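Local coordinates for protein phospho-2-dehydro-3-deoxyheptonate aldolase (Francisella tularensis, PDB 3TQK) that probably catalyses the condensation of phosphoenolpyruvate with D-erythrose 4-phosphate to give DAHP, the first step of chorismate biosynthesis, at residues R162-Q167 / Q191-A196; F182-N187 / I229-A234; K78-D83 / M333-A338; D49-V54 / E339-R344. One frame throughout, in Å; residues are numbered along the deposited sequence.

In the fold
Following the chain from its N terminus, the first segment reached is 49-54, at the start of the first barrel strand; contact 4 joins it to 339-344, near the C terminus, and so closes the longest loop. Contact 3 (78-83 with 333-338) lies within that loop and ties the first barrel helix to the same last helix; the two contacts touch. Both of the others fall between 83 and 333. Contact 1 (162-167 with 191-196) and contact 2 (182-187 with 229-234) cross along the sequence, since their segments alternate. They touch as well, joining the loop after strand 156-159, strand 179-183, helix 191-200 and strand 226-230, and both reach the second subunit.

Contact 1: residues R162-Q167 / Q191-A196; sequences RTVESQ and QVAVDA
Val164 overlaps the start of helix 191-200 with both of its methyl groups. CG2 drops onto the helix backbone, 3.6 Å from the CA of Ala193, and also faces two methyls of the helix, the CB atoms of Ala193 and Ala196. CG1 goes to Val192, meeting its CG2 at 3.8 Å, with the two valine side chains at about a right angle. The rotation of Val164 explains this split: at chi1 69° CG1 sits between the backbone N and the carbonyl carbon, while CG2 trails opposite the N and reaches the helix. Next door, the extended chain of Glu165 crosses Val192 at a slant, its CG 4.0 Å from Val192 CB.

A type I turn from Thr163 to Ser166, closed by Ser166 N to Thr163 O at 3.0 Å, presents Val164 and Glu165 to the helix. The carbonyl O of Val164 comes within 3.5 Å of Ala196 CB. On the helix, Gln191 NE2 reaches Asp195 OD1 at 2.9 Å, almost straight at 163°, but meets the oxygen from above the carboxylate plane.

The contact packs the loop after the fourth barrel strand (156-159) on helix 191-200, which follows the fifth strand (179-183) of the TIM barrel. No hydrogen bond crosses between the two segments. What joins this loop to the helix is therefore aliphatic packing, while Val164 O is bonded to Arg170 NE, and Glu165 OE2 and O to Thr186 OG1 and Arg162 NE of the second subunit.

Contact 2: residues F182-N187 / I229-A234; sequences FKNATN and ILRGGA
Arg231 starts with CG between its backbone N and carbonyl carbon (chi1 49°) and bends again at chi2 and chi3, which curls the side chain back over segment 182-187. Lys183, with CG beside its own N (chi1 -69°), rises from the same side, and the two chains cross at about a right angle, Lys183 CD 3.9 Å from Arg231 CG. Their charged ends share one water, which accepts from Lys183 NZ at 2.9 Å and from Arg231 NH2 at 3.1 Å; Lys183 NZ also forms a salt bridge with Asp263. Arg231 NH1 turns back to Gly232 O.

Below, Ile229 N gives a nearly straight bond (170°) to Phe182 O at 2.9 Å, and Asn184 N returns one to Ile229 O at 3.2 Å, so Lys183 and Ile229 form a parallel bridge. Beyond the strands, Ala234 N reaches a lone pair of Thr186 O at 3.0 Å, and Gly233 brings its CA to 3.1 Å from that oxygen.

These are the C-terminal ends of the fifth and sixth strands of a TIM barrel, where active sites of this fold lie; the Lys183 side chain is about 4 Å from that of the manganese ligand His266.

Contact 3: residues K78-D83 / M333-A338; sequences KKFHKD and MLEMLA
The ring of Phe80 is sandwiched between two CB atoms: Leu334 CB lies over one face and Lys79 CB, from its own helix, over the opposite one, both shifted toward the rim. Phe80 CG stands anti to the carbonyl carbon (chi1 -64°), the rotation that lays the ring on helix 327-344. The Leu334 contact is a CH-pi interaction, with CB 3.9 Å from the ring centroid and 19° off the normal. Leu334 CD1 adds a second touch at Phe80 CE2, and the two side chains cross at about a right angle. At an oblique approach to the ring, Ala338 CB comes 3.7 Å from Phe80 CD1, one helical turn on from Leu334, while the backbone N of Glu335 lies 3.9 Å from CE1.

Ala338 CB also packs against Asp83, 3.8 Å from its OD2. That carboxylate is held beyond the contact: OD2 accepts from Gln342 NE2, further along the same last helix, and OD1 forms a salt bridge with Arg345. On the outer side a water links the helices, accepting from Lys79 NZ at 2.9 Å and donating to Glu335 OE2 at 2.7 Å; the two charged atoms themselves stay 5.3 Å apart.

Leu334, which carries the ring on its CB, also leans on Ile84 and Val53 of the first two barrel strands. Helix 63-80 follows the first barrel strand and helix 327-344 comes after the eighth: this is the seam where the first and last helices of a TIM barrel meet and complete its outer ring.

Contact 4: residues D49-V54 / E339-R344; sequences DRVAVV and EAVQVR
Arg344 NH1 reaches the backbone of segment 49-54 twice, once directly and once through water. The direct bond goes to Asp49 O at 2.9 Å and is bent, 131° at the hydrogen, with the donor tilted from the carbonyl plane. The water lies at the guanidinium edge, in its plane; it accepts from NH1 at 2.8 Å and donates to Arg50 O at 2.7 Å, so one nitrogen serves two successive carbonyls, the first directly and the second through the water. A kink at chi3 (-100°) turns the otherwise extended arginine, which brings NH1 to the carbonyl of Asp49, just before strand 51-56. Its other nitrogens are also engaged: NE bonds Ile287 O and NH2 bonds Ile293 O.

Beside this polar grip sits a small apolar one. Val341, one turn earlier in the helix, puts CG2 3.8 Å from Val51 CG2, and its other branch, CG1, rests at 3.8 Å on Asp49 O. Val51 CG2 also lies 3.9 Å from Arg344 NH1, with the two side chains at about a right angle. The carboxylate of Asp49 turns elsewhere, to a salt bridge with Arg345, while Arg50 is directed to Asp48, Glu39 and the carbonyl of His81.

All three nitrogens of Arg344 thus give to main-chain carbonyls, of Asp49, of helix 276-289 and of strand 293-299. The guanidinium probably keeps its positive charge while pinning the end of the last helix to the start of the first barrel strand.

Contact 1: residues R162-Q167 / Q191-A196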
loop_
_atom_site.group_PDB
_atom_site.type_symbol
_atom_site.label_atom_id
_atom_site.label_comp_id
_atom_site.label_asym_id
_atom_site.label_seq_id
_atom_site.Cartn_x
_atom_site.Cartn_y
_atom_site.Cartn_z
ATOM N N ARG A 162 -4.732 1.951 -5.668
ATOM C CA ARG A 162 -3.605 2.542 -4.984
ATOM C C ARG A 162 -2.822 1.565 -4.100
ATOM O O ARG A 162 -1.696 1.889 -3.691
ATOM C CB ARG A 162 -4.075 3.750 -4.170
ATOM C CG ARG A 162 -4.337 4.962 -5.050
ATOM C CD ARG A 162 -4.841 6.160 -4.296
ATOM N NE ARG A 162 -4.016 6.493 -3.126
ATOM C CZ ARG A 162 -4.067 7.654 -2.473
ATOM N NH1 ARG A 162 -4.884 8.625 -2.880
ATOM N NH2 ARG A 162 -3.279 7.859 -1.416
ATOM N N THR A 163 -3.407 0.393 -3.813
ATOM C CA THR A 163 -2.770 -0.603 -2.953
ATOM C C THR A 163 -2.547 -1.957 -3.653
ATOM O O THR A 163 -2.212 -2.943 -2.998
ATOM C CB THR A 163 -3.573 -0.799 -1.660
ATOM O OG1 THR A 163 -4.958 -0.920 -1.973
ATOM C CG2 THR A 163 -3.384 0.394 -0.732
ATOM N N VAL A 164 -2.671 -1.975 -4.984
ATOM C CA VAL A 164 -2.593 -3.206 -5.758
ATOM C C VAL A 164 -1.174 -3.790 -5.772
ATOM O O VAL A 164 -1.008 -5.001 -5.887
ATOM C CB VAL A 164 -3.097 -3.002 -7.226
ATOM C CG1 VAL A 164 -2.144 -2.129 -8.013
ATOM C CG2 VAL A 164 -3.277 -4.361 -7.923
ATOM N N GLU A 165 -0.166 -2.926 -5.652
ATOM C CA GLU A 165 1.218 -3.361 -5.519
ATOM C C GLU A 165 1.632 -3.533 -4.061
ATOM O O GLU A 165 2.795 -3.803 -3.781
ATOM C CB GLU A 165 2.157 -2.363 -6.166
ATOM C CG GLU A 165 2.134 -2.326 -7.678
ATOM C CD GLU A 165 3.127 -1.316 -8.209
ATOM O OE1 GLU A 165 2.805 -0.111 -8.151
ATOM O OE2 GLU A 165 4.220 -1.721 -8.664
ATOM N N SER A 166 0.708 -3.363 -3.131
ATOM C CA SER A 166 1.060 -3.356 -1.715
ATOM C C SER A 166 1.101 -4.776 -1.168
ATOM O O SER A 166 0.118 -5.496 -1.216
ATOM C CB SER A 166 0.040 -2.542 -0.926
ATOM O OG SER A 166 0.260 -2.630 0.456
ATOM N N GLN A 167 2.242 -5.149 -0.615
ATOM C CA GLN A 167 2.474 -6.513 -0.168
ATOM C C GLN A 167 1.480 -6.966 0.913
ATOM O O GLN A 167 0.957 -8.092 0.847
ATOM C CB GLN A 167 3.914 -6.653 0.321
ATOM C CG GLN A 167 4.303 -8.065 0.787
ATOM C CD GLN A 167 4.125 -9.142 -0.275
ATOM O OE1 GLN A 167 3.786 -10.283 0.050
ATOM N NE2 GLN A 167 4.349 -8.793 -1.536
ATOM N N GLN A 191 -0.959 -5.671 -15.456
ATOM C CA GLN A 191 -0.050 -6.739 -15.047
ATOM C C GLN A 191 0.076 -6.802 -13.530
ATOM O O GLN A 191 0.031 -7.891 -12.954
ATOM C CB GLN A 191 1.334 -6.585 -15.694
ATOM C CG GLN A 191 2.290 -7.749 -15.408
ATOM C CD GLN A 191 1.777 -9.076 -15.951
ATOM O OE1 GLN A 191 1.602 -9.237 -17.158
ATOM N NE2 GLN A 191 1.528 -10.031 -15.061
ATOM N N VAL A 192 0.222 -5.641 -12.885
ATOM C CA VAL A 192 0.332 -5.605 -11.432
ATOM C C VAL A 192 -0.896 -6.177 -10.742
ATOM O O VAL A 192 -0.765 -6.779 -9.685
ATOM C CB VAL A 192 0.660 -4.193 -10.891
ATOM C CG1 VAL A 192 2.018 -3.757 -11.417
ATOM C CG2 VAL A 192 -0.418 -3.179 -11.253
ATOM N N ALA A 193 -2.084 -6.009 -11.320
ATOM C CA ALA A 193 -3.295 -6.596 -10.724
ATOM C C ALA A 193 -3.303 -8.109 -10.895
ATOM O O ALA A 193 -3.723 -8.824 -9.986
ATOM C CB ALA A 193 -4.566 -5.990 -11.320
ATOM N N VAL A 194 -2.834 -8.587 -12.055
ATOM C CA VAL A 194 -2.664 -10.020 -12.296
ATOM C C VAL A 194 -1.648 -10.589 -11.307
ATOM O O VAL A 194 -1.905 -11.618 -10.666
ATOM C CB VAL A 194 -2.247 -10.319 -13.763
ATOM C CG1 VAL A 194 -1.736 -11.771 -13.927
ATOM C CG2 VAL A 194 -3.423 -10.024 -14.726
ATOM N N ASP A 195 -0.526 -9.896 -11.138
ATOM C CA ASP A 195 0.460 -10.296 -10.128
ATOM C C ASP A 195 -0.184 -10.385 -8.740
ATOM O O ASP A 195 0.124 -11.279 -7.955
ATOM C CB ASP A 195 1.638 -9.314 -10.042
ATOM C CG ASP A 195 2.364 -9.120 -11.358
ATOM O OD1 ASP A 195 2.306 -10.005 -12.243
ATOM O OD2 ASP A 195 3.005 -8.052 -11.502
ATOM N N ALA A 196 -1.081 -9.458 -8.430
ATOM C CA ALA A 196 -1.635 -9.398 -7.088
ATOM C C ALA A 196 -2.572 -10.574 -6.871
ATOM O O ALA A 196 -2.577 -11.186 -5.794
ATOM C CB ALA A 196 -2.363 -8.077 -6.849
#

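Contact 2: residues F182-N187 / I229-A234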
loop_
_atom_site.group_PDB
_atom_site.type_symbol
_atom_site.label_atom_id
_atom_site.label_comp_id
_atom_site.label_asym_id
_atom_site.label_seq_id
_atom_site.Cartn_x
_atom_site.Cartn_y
_atom_site.Cartn_z
ATOM N N PHE A 182 -9.064 -7.180 -7.526
ATOM C CA PHE A 182 -7.921 -6.274 -7.438
ATOM C C PHE A 182 -7.958 -5.312 -8.611
ATOM O O PHE A 182 -7.893 -5.727 -9.775
ATOM C CB PHE A 182 -6.604 -7.047 -7.525
ATOM C CG PHE A 182 -6.335 -7.959 -6.357
ATOM C CD1 PHE A 182 -6.993 -9.168 -6.235
ATOM C CD2 PHE A 182 -5.392 -7.624 -5.399
ATOM C CE1 PHE A 182 -6.729 -10.027 -5.161
ATOM C CE2 PHE A 182 -5.120 -8.494 -4.326
ATOM C CZ PHE A 182 -5.787 -9.684 -4.216
ATOM N N LYS A 183 -8.020 -4.023 -8.311
ATOM C CA LYS A 183 -8.080 -3.003 -9.347
ATOM C C LYS A 183 -6.732 -2.845 -10.045
ATOM O O LYS A 183 -5.686 -3.012 -9.424
ATOM C CB LYS A 183 -8.550 -1.678 -8.742
ATOM C CG LYS A 183 -10.020 -1.724 -8.317
ATOM C CD LYS A 183 -10.658 -0.353 -8.193
ATOM C CE LYS A 183 -12.077 -0.352 -8.766
ATOM N NZ LYS A 183 -12.671 1.018 -8.803
ATOM N N ASN A 184 -6.743 -2.551 -11.340
ATOM C CA ASN A 184 -5.495 -2.239 -12.018
ATOM C C ASN A 184 -4.949 -0.936 -11.457
ATOM O O ASN A 184 -5.641 -0.238 -10.718
ATOM C CB ASN A 184 -5.646 -2.224 -13.537
ATOM C CG ASN A 184 -6.473 -1.068 -14.052
ATOM O OD1 ASN A 184 -6.029 0.080 -14.048
ATOM N ND2 ASN A 184 -7.656 -1.377 -14.561
ATOM N N ALA A 185 -3.692 -0.648 -11.754
ATOM C CA ALA A 185 -3.008 0.501 -11.169
ATOM C C ALA A 185 -3.563 1.838 -11.673
ATOM O O ALA A 185 -4.165 1.907 -12.750
ATOM C CB ALA A 185 -1.501 0.406 -11.445
ATOM N N THR A 186 -3.327 2.908 -10.908
ATOM C CA THR A 186 -3.840 4.232 -11.280
ATOM C C THR A 186 -3.317 4.683 -12.649
ATOM O O THR A 186 -3.996 5.422 -13.356
ATOM C CB THR A 186 -3.543 5.300 -10.202
ATOM O OG1 THR A 186 -2.130 5.468 -10.049
ATOM C CG2 THR A 186 -4.162 4.912 -8.856
ATOM N N ASN A 187 -2.123 4.219 -13.025
ATOM C CA ASN A 187 -1.539 4.500 -14.352
ATOM C C ASN A 187 -2.142 3.679 -15.501
ATOM O O ASN A 187 -1.897 3.972 -16.672
ATOM C CB ASN A 187 -0.021 4.268 -14.326
ATOM C CG ASN A 187 0.339 2.847 -13.941
ATOM O OD1 ASN A 187 -0.137 1.897 -14.543
ATOM N ND2 ASN A 187 1.124 2.698 -12.890
ATOM N N ILE A 229 -10.096 -6.339 -11.571
ATOM C CA ILE A 229 -11.101 -5.337 -11.896
ATOM C C ILE A 229 -10.443 -4.342 -12.827
ATOM O O ILE A 229 -9.414 -3.776 -12.477
ATOM C CB ILE A 229 -11.572 -4.559 -10.652
ATOM C CG1 ILE A 229 -12.126 -5.510 -9.590
ATOM C CG2 ILE A 229 -12.619 -3.491 -11.051
ATOM C CD1 ILE A 229 -12.194 -4.906 -8.208
ATOM N N LEU A 230 -11.034 -4.120 -13.996
ATOM C CA LEU A 230 -10.530 -3.121 -14.948
ATOM C C LEU A 230 -11.273 -1.802 -14.709
ATOM O O LEU A 230 -12.493 -1.769 -14.733
ATOM C CB LEU A 230 -10.716 -3.594 -16.389
ATOM C CG LEU A 230 -9.974 -4.872 -16.811
ATOM C CD1 LEU A 230 -10.434 -5.333 -18.193
ATOM C CD2 LEU A 230 -8.457 -4.678 -16.776
ATOM N N ARG A 231 -10.529 -0.721 -14.496
ATOM C CA ARG A 231 -11.102 0.555 -14.050
ATOM C C ARG A 231 -10.425 1.781 -14.653
ATOM O O ARG A 231 -10.518 2.871 -14.098
ATOM C CB ARG A 231 -11.061 0.650 -12.511
ATOM C CG ARG A 231 -9.721 0.308 -11.877
ATOM C CD ARG A 231 -8.661 1.406 -12.002
ATOM N NE ARG A 231 -8.986 2.586 -11.197
ATOM C CZ ARG A 231 -8.420 3.782 -11.333
ATOM N NH1 ARG A 231 -7.491 4.004 -12.254
ATOM N NH2 ARG A 231 -8.793 4.771 -10.533
ATOM N N GLY A 232 -9.753 1.607 -15.779
ATOM C CA GLY A 232 -9.082 2.717 -16.444
ATOM C C GLY A 232 -7.835 3.202 -15.731
ATOM O O GLY A 232 -7.250 2.486 -14.917
ATOM N N GLY A 233 -7.432 4.429 -16.043
ATOM C CA GLY A 233 -6.207 5.019 -15.489
ATOM C C GLY A 233 -5.553 5.936 -16.501
ATOM O O GLY A 233 -6.141 6.220 -17.533
ATOM N N ALA A 234 -4.331 6.386 -16.218
ATOM C CA ALA A 234 -3.632 7.354 -17.084
ATOM C C ALA A 234 -3.468 6.862 -18.527
ATOM O O ALA A 234 -3.446 7.672 -19.448
ATOM C CB ALA A 234 -2.276 7.718 -16.493
HETATM O O HOH W 1 -10.895 3.251 -8.781
#

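Contact 3: residues K78-D83 / M333-A338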
loop_
_atom_site.group_PDB
_atom_site.type_symbol
_atom_site.label_atom_id
_atom_site.label_comp_id
_atom_site.label_asym_id
_atom_site.label_seq_id
_atom_site.Cartn_x
_atom_site.Cartn_y
_atom_site.Cartn_z
ATOM N N LYS A 78 -35.526 -9.804 -7.313
ATOM C CA LYS A 78 -36.412 -10.839 -7.859
ATOM C C LYS A 78 -36.716 -10.703 -9.354
ATOM O O LYS A 78 -37.047 -11.696 -10.002
ATOM C CB LYS A 78 -37.734 -10.937 -7.078
ATOM C CG LYS A 78 -38.662 -9.722 -7.179
ATOM C CD LYS A 78 -40.097 -10.078 -6.724
ATOM C CE LYS A 78 -40.646 -9.058 -5.719
ATOM N NZ LYS A 78 -39.807 -9.020 -4.476
ATOM N N LYS A 79 -36.633 -9.490 -9.897
ATOM C CA LYS A 79 -36.811 -9.283 -11.336
ATOM C C LYS A 79 -35.645 -9.879 -12.142
ATOM O O LYS A 79 -35.851 -10.373 -13.249
ATOM C CB LYS A 79 -36.969 -7.784 -11.672
ATOM C CG LYS A 79 -38.413 -7.238 -11.527
ATOM C CD LYS A 79 -38.462 -5.706 -11.329
ATOM C CE LYS A 79 -38.017 -4.937 -12.582
ATOM N NZ LYS A 79 -37.880 -3.462 -12.326
ATOM N N PHE A 80 -34.442 -9.858 -11.573
ATOM C CA PHE A 80 -33.217 -10.075 -12.343
ATOM C C PHE A 80 -32.360 -11.269 -11.930
ATOM O O PHE A 80 -31.341 -11.530 -12.563
ATOM C CB PHE A 80 -32.341 -8.821 -12.261
ATOM C CG PHE A 80 -32.958 -7.613 -12.884
ATOM C CD1 PHE A 80 -33.184 -7.567 -14.250
ATOM C CD2 PHE A 80 -33.306 -6.516 -12.108
ATOM C CE1 PHE A 80 -33.761 -6.456 -14.833
ATOM C CE2 PHE A 80 -33.870 -5.401 -12.681
ATOM C CZ PHE A 80 -34.100 -5.364 -14.048
ATOM N N HIS A 81 -32.775 -11.991 -10.895
ATOM C CA HIS A 81 -31.886 -12.928 -10.201
ATOM C C HIS A 81 -31.498 -14.175 -11.023
ATOM O O HIS A 81 -30.506 -14.841 -10.710
ATOM C CB HIS A 81 -32.501 -13.351 -8.863
ATOM C CG HIS A 81 -33.613 -14.335 -9.005
ATOM N ND1 HIS A 81 -34.921 -13.954 -9.213
ATOM C CD2 HIS A 81 -33.611 -15.689 -8.996
ATOM C CE1 HIS A 81 -35.679 -15.032 -9.317
ATOM N NE2 HIS A 81 -34.910 -16.097 -9.184
ATOM N N LYS A 82 -32.283 -14.499 -12.046
ATOM C CA LYS A 82 -31.921 -15.586 -12.955
ATOM C C LYS A 82 -30.743 -15.200 -13.862
ATOM O O LYS A 82 -30.025 -16.080 -14.352
ATOM C CB LYS A 82 -33.114 -16.013 -13.815
ATOM C CG LYS A 82 -34.281 -16.560 -12.999
ATOM C CD LYS A 82 -35.430 -17.033 -13.886
ATOM C CE LYS A 82 -36.793 -16.631 -13.319
ATOM N NZ LYS A 82 -37.923 -17.010 -14.240
ATOM N N ASP A 83 -30.552 -13.889 -14.057
ATOM C CA ASP A 83 -29.554 -13.348 -14.987
ATOM C C ASP A 83 -28.390 -12.624 -14.327
ATOM O O ASP A 83 -27.310 -12.547 -14.892
ATOM C CB ASP A 83 -30.249 -12.384 -15.947
ATOM C CG ASP A 83 -31.325 -13.062 -16.750
ATOM O OD1 ASP A 83 -31.061 -14.195 -17.196
ATOM O OD2 ASP A 83 -32.419 -12.483 -16.941
HETATM N N MSE A 333 -29.873 0.033 -16.503
HETATM C CA MSE A 333 -28.603 -0.643 -16.650
HETATM C C MSE A 333 -28.745 -2.131 -16.300
HETATM O O MSE A 333 -28.174 -2.974 -16.976
HETATM C CB MSE A 333 -27.541 0.055 -15.801
HETATM C CG MSE A 333 -27.235 1.456 -16.313
HETATM SE SE MSE A 333 -26.164 2.543 -15.127
HETATM C CE MSE A 333 -24.403 1.905 -15.693
ATOM N N LEU A 334 -29.533 -2.445 -15.276
ATOM C CA LEU A 334 -29.815 -3.840 -14.938
ATOM C C LEU A 334 -30.572 -4.518 -16.090
ATOM O O LEU A 334 -30.233 -5.635 -16.488
ATOM C CB LEU A 334 -30.590 -3.947 -13.623
ATOM C CG LEU A 334 -29.878 -3.471 -12.345
ATOM C CD1 LEU A 334 -30.860 -3.395 -11.187
ATOM C CD2 LEU A 334 -28.695 -4.363 -11.969
ATOM N N GLU A 335 -31.570 -3.829 -16.645
ATOM C CA GLU A 335 -32.290 -4.335 -17.816
ATOM C C GLU A 335 -31.303 -4.683 -18.932
ATOM O O GLU A 335 -31.374 -5.763 -19.516
ATOM C CB GLU A 335 -33.324 -3.316 -18.326
ATOM C CG GLU A 335 -34.561 -3.138 -17.430
ATOM C CD GLU A 335 -35.427 -1.933 -17.826
ATOM O OE1 GLU A 335 -35.281 -1.421 -18.962
ATOM O OE2 GLU A 335 -36.262 -1.493 -16.999
HETATM N N MSE A 336 -30.380 -3.766 -19.214
HETATM C CA MSE A 336 -29.388 -3.979 -20.262
HETATM C C MSE A 336 -28.524 -5.203 -19.992
HETATM O O MSE A 336 -28.234 -5.963 -20.912
HETATM C CB MSE A 336 -28.481 -2.762 -20.404
HETATM C CG MSE A 336 -29.147 -1.564 -21.033
HETATM SE SE MSE A 336 -28.108 0.039 -20.677
HETATM C CE MSE A 336 -26.593 -0.326 -21.855
ATOM N N LEU A 337 -28.098 -5.369 -18.741
ATOM C CA LEU A 337 -27.241 -6.496 -18.363
ATOM C C LEU A 337 -27.980 -7.838 -18.437
ATOM O O LEU A 337 -27.411 -8.841 -18.881
ATOM C CB LEU A 337 -26.649 -6.295 -16.967
ATOM C CG LEU A 337 -25.477 -5.312 -16.931
ATOM C CD1 LEU A 337 -25.303 -4.735 -15.557
ATOM C CD2 LEU A 337 -24.189 -5.988 -17.390
ATOM N N ALA A 338 -29.242 -7.839 -18.006
ATOM C CA ALA A 338 -30.055 -9.040 -18.018
ATOM C C ALA A 338 -30.326 -9.477 -19.455
ATOM O O ALA A 338 -30.354 -10.672 -19.738
ATOM C CB ALA A 338 -31.364 -8.818 -17.254
HETATM O O HOH W 2 -37.238 -3.245 -15.186
#

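Contact 4: residues D49-V54 / E339-R344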
loop_
_atom_site.group_PDB
_atom_site.type_symbol
_atom_site.label_atom_id
_atom_site.label_comp_id
_atom_site.label_asym_id
_atom_site.label_seq_id
_atom_site.Cartn_x
_atom_site.Cartn_y
_atom_site.Cartn_z
ATOM N N ASP A 49 -23.089 -18.447 -15.551
ATOM C CA ASP A 49 -22.931 -17.435 -16.601
ATOM C C ASP A 49 -23.813 -16.196 -16.382
ATOM O O ASP A 49 -23.888 -15.306 -17.237
ATOM C CB ASP A 49 -23.128 -18.040 -18.006
ATOM C CG ASP A 49 -24.418 -18.801 -18.153
ATOM O OD1 ASP A 49 -25.250 -18.744 -17.217
ATOM O OD2 ASP A 49 -24.596 -19.456 -19.223
ATOM N N ARG A 50 -24.476 -16.150 -15.234
ATOM C CA ARG A 50 -24.972 -14.888 -14.699
ATOM C C ARG A 50 -23.817 -13.902 -14.566
ATOM O O ARG A 50 -22.657 -14.307 -14.468
ATOM C CB ARG A 50 -25.614 -15.091 -13.329
ATOM C CG ARG A 50 -26.946 -15.810 -13.385
ATOM C CD ARG A 50 -27.693 -15.685 -12.073
ATOM N NE ARG A 50 -26.859 -16.079 -10.949
ATOM C CZ ARG A 50 -27.157 -15.863 -9.675
ATOM N NH1 ARG A 50 -28.294 -15.252 -9.334
ATOM N NH2 ARG A 50 -26.306 -16.267 -8.730
ATOM N N VAL A 51 -24.137 -12.615 -14.590
ATOM C CA VAL A 51 -23.138 -11.570 -14.429
ATOM C C VAL A 51 -23.323 -10.958 -13.035
ATOM O O VAL A 51 -24.445 -10.777 -12.595
ATOM C CB VAL A 51 -23.270 -10.533 -15.553
ATOM C CG1 VAL A 51 -22.580 -9.236 -15.196
ATOM C CG2 VAL A 51 -22.685 -11.098 -16.847
ATOM N N ALA A 52 -22.226 -10.708 -12.322
ATOM C CA ALA A 52 -22.271 -10.099 -10.988
ATOM C C ALA A 52 -22.281 -8.587 -11.140
ATOM O O ALA A 52 -21.557 -8.050 -11.982
ATOM C CB ALA A 52 -21.066 -10.510 -10.165
ATOM N N VAL A 53 -23.097 -7.906 -10.340
ATOM C CA VAL A 53 -23.209 -6.455 -10.417
ATOM C C VAL A 53 -23.047 -5.879 -9.029
ATOM O O VAL A 53 -23.883 -6.119 -8.145
ATOM C CB VAL A 53 -24.560 -6.013 -11.020
ATOM C CG1 VAL A 53 -24.675 -4.501 -11.031
ATOM C CG2 VAL A 53 -24.715 -6.565 -12.441
ATOM N N VAL A 54 -21.944 -5.157 -8.844
ATOM C CA VAL A 54 -21.620 -4.489 -7.594
ATOM C C VAL A 54 -22.034 -3.047 -7.779
ATOM O O VAL A 54 -21.392 -2.295 -8.507
ATOM C CB VAL A 54 -20.124 -4.560 -7.276
ATOM C CG1 VAL A 54 -19.795 -3.717 -6.016
ATOM C CG2 VAL A 54 -19.690 -6.008 -7.111
ATOM N N GLU A 339 -30.511 -8.516 -20.361
ATOM C CA GLU A 339 -30.680 -8.846 -21.774
ATOM C C GLU A 339 -29.392 -9.436 -22.335
ATOM O O GLU A 339 -29.429 -10.429 -23.058
ATOM C CB GLU A 339 -31.086 -7.628 -22.609
ATOM C CG GLU A 339 -31.680 -8.038 -23.961
ATOM C CD GLU A 339 -31.916 -6.881 -24.924
ATOM O OE1 GLU A 339 -31.340 -5.780 -24.743
ATOM O OE2 GLU A 339 -32.688 -7.083 -25.886
ATOM N N ALA A 340 -28.263 -8.808 -22.012
ATOM C CA ALA A 340 -26.953 -9.302 -22.417
ATOM C C ALA A 340 -26.767 -10.772 -22.055
ATOM O O ALA A 340 -26.282 -11.549 -22.873
ATOM C CB ALA A 340 -25.850 -8.468 -21.776
ATOM N N VAL A 341 -27.145 -11.142 -20.833
ATOM C CA VAL A 341 -27.018 -12.519 -20.369
ATOM C C VAL A 341 -27.987 -13.438 -21.120
ATOM O O VAL A 341 -27.605 -14.534 -21.542
ATOM C CB VAL A 341 -27.240 -12.638 -18.847
ATOM C CG1 VAL A 341 -27.311 -14.110 -18.411
ATOM C CG2 VAL A 341 -26.130 -11.919 -18.095
ATOM N N GLN A 342 -29.224 -12.995 -21.315
ATOM C CA GLN A 342 -30.200 -13.824 -22.035
ATOM C C GLN A 342 -29.696 -14.200 -23.442
ATOM O O GLN A 342 -29.813 -15.354 -23.860
ATOM C CB GLN A 342 -31.567 -13.138 -22.094
ATOM C CG GLN A 342 -32.250 -13.061 -20.727
ATOM C CD GLN A 342 -33.301 -11.970 -20.637
ATOM O OE1 GLN A 342 -33.819 -11.513 -21.645
ATOM N NE2 GLN A 342 -33.622 -11.555 -19.422
ATOM N N VAL A 343 -29.102 -13.235 -24.141
ATOM C CA VAL A 343 -28.557 -13.471 -25.473
ATOM C C VAL A 343 -27.290 -14.320 -25.406
ATOM O O VAL A 343 -27.010 -15.123 -26.303
ATOM C CB VAL A 343 -28.271 -12.140 -26.199
ATOM C CG1 VAL A 343 -27.508 -12.373 -27.501
ATOM C CG2 VAL A 343 -29.578 -11.402 -26.482
ATOM N N ARG A 344 -26.526 -14.149 -24.335
ATOM C CA ARG A 344 -25.352 -14.973 -24.121
ATOM C C ARG A 344 -25.736 -16.454 -24.121
ATOM O O ARG A 344 -25.035 -17.266 -24.713
ATOM C CB ARG A 344 -24.661 -14.606 -22.807
ATOM C CG ARG A 344 -23.406 -15.376 -22.547
ATOM C CD ARG A 344 -22.914 -15.149 -21.147
ATOM N NE ARG A 344 -21.837 -14.172 -21.078
ATOM C CZ ARG A 344 -21.249 -13.792 -19.953
ATOM N NH1 ARG A 344 -21.645 -14.284 -18.786
ATOM N NH2 ARG A 344 -20.256 -12.904 -19.995
HETATM O O HOH W 3 -20.599 -14.091 -16.230
#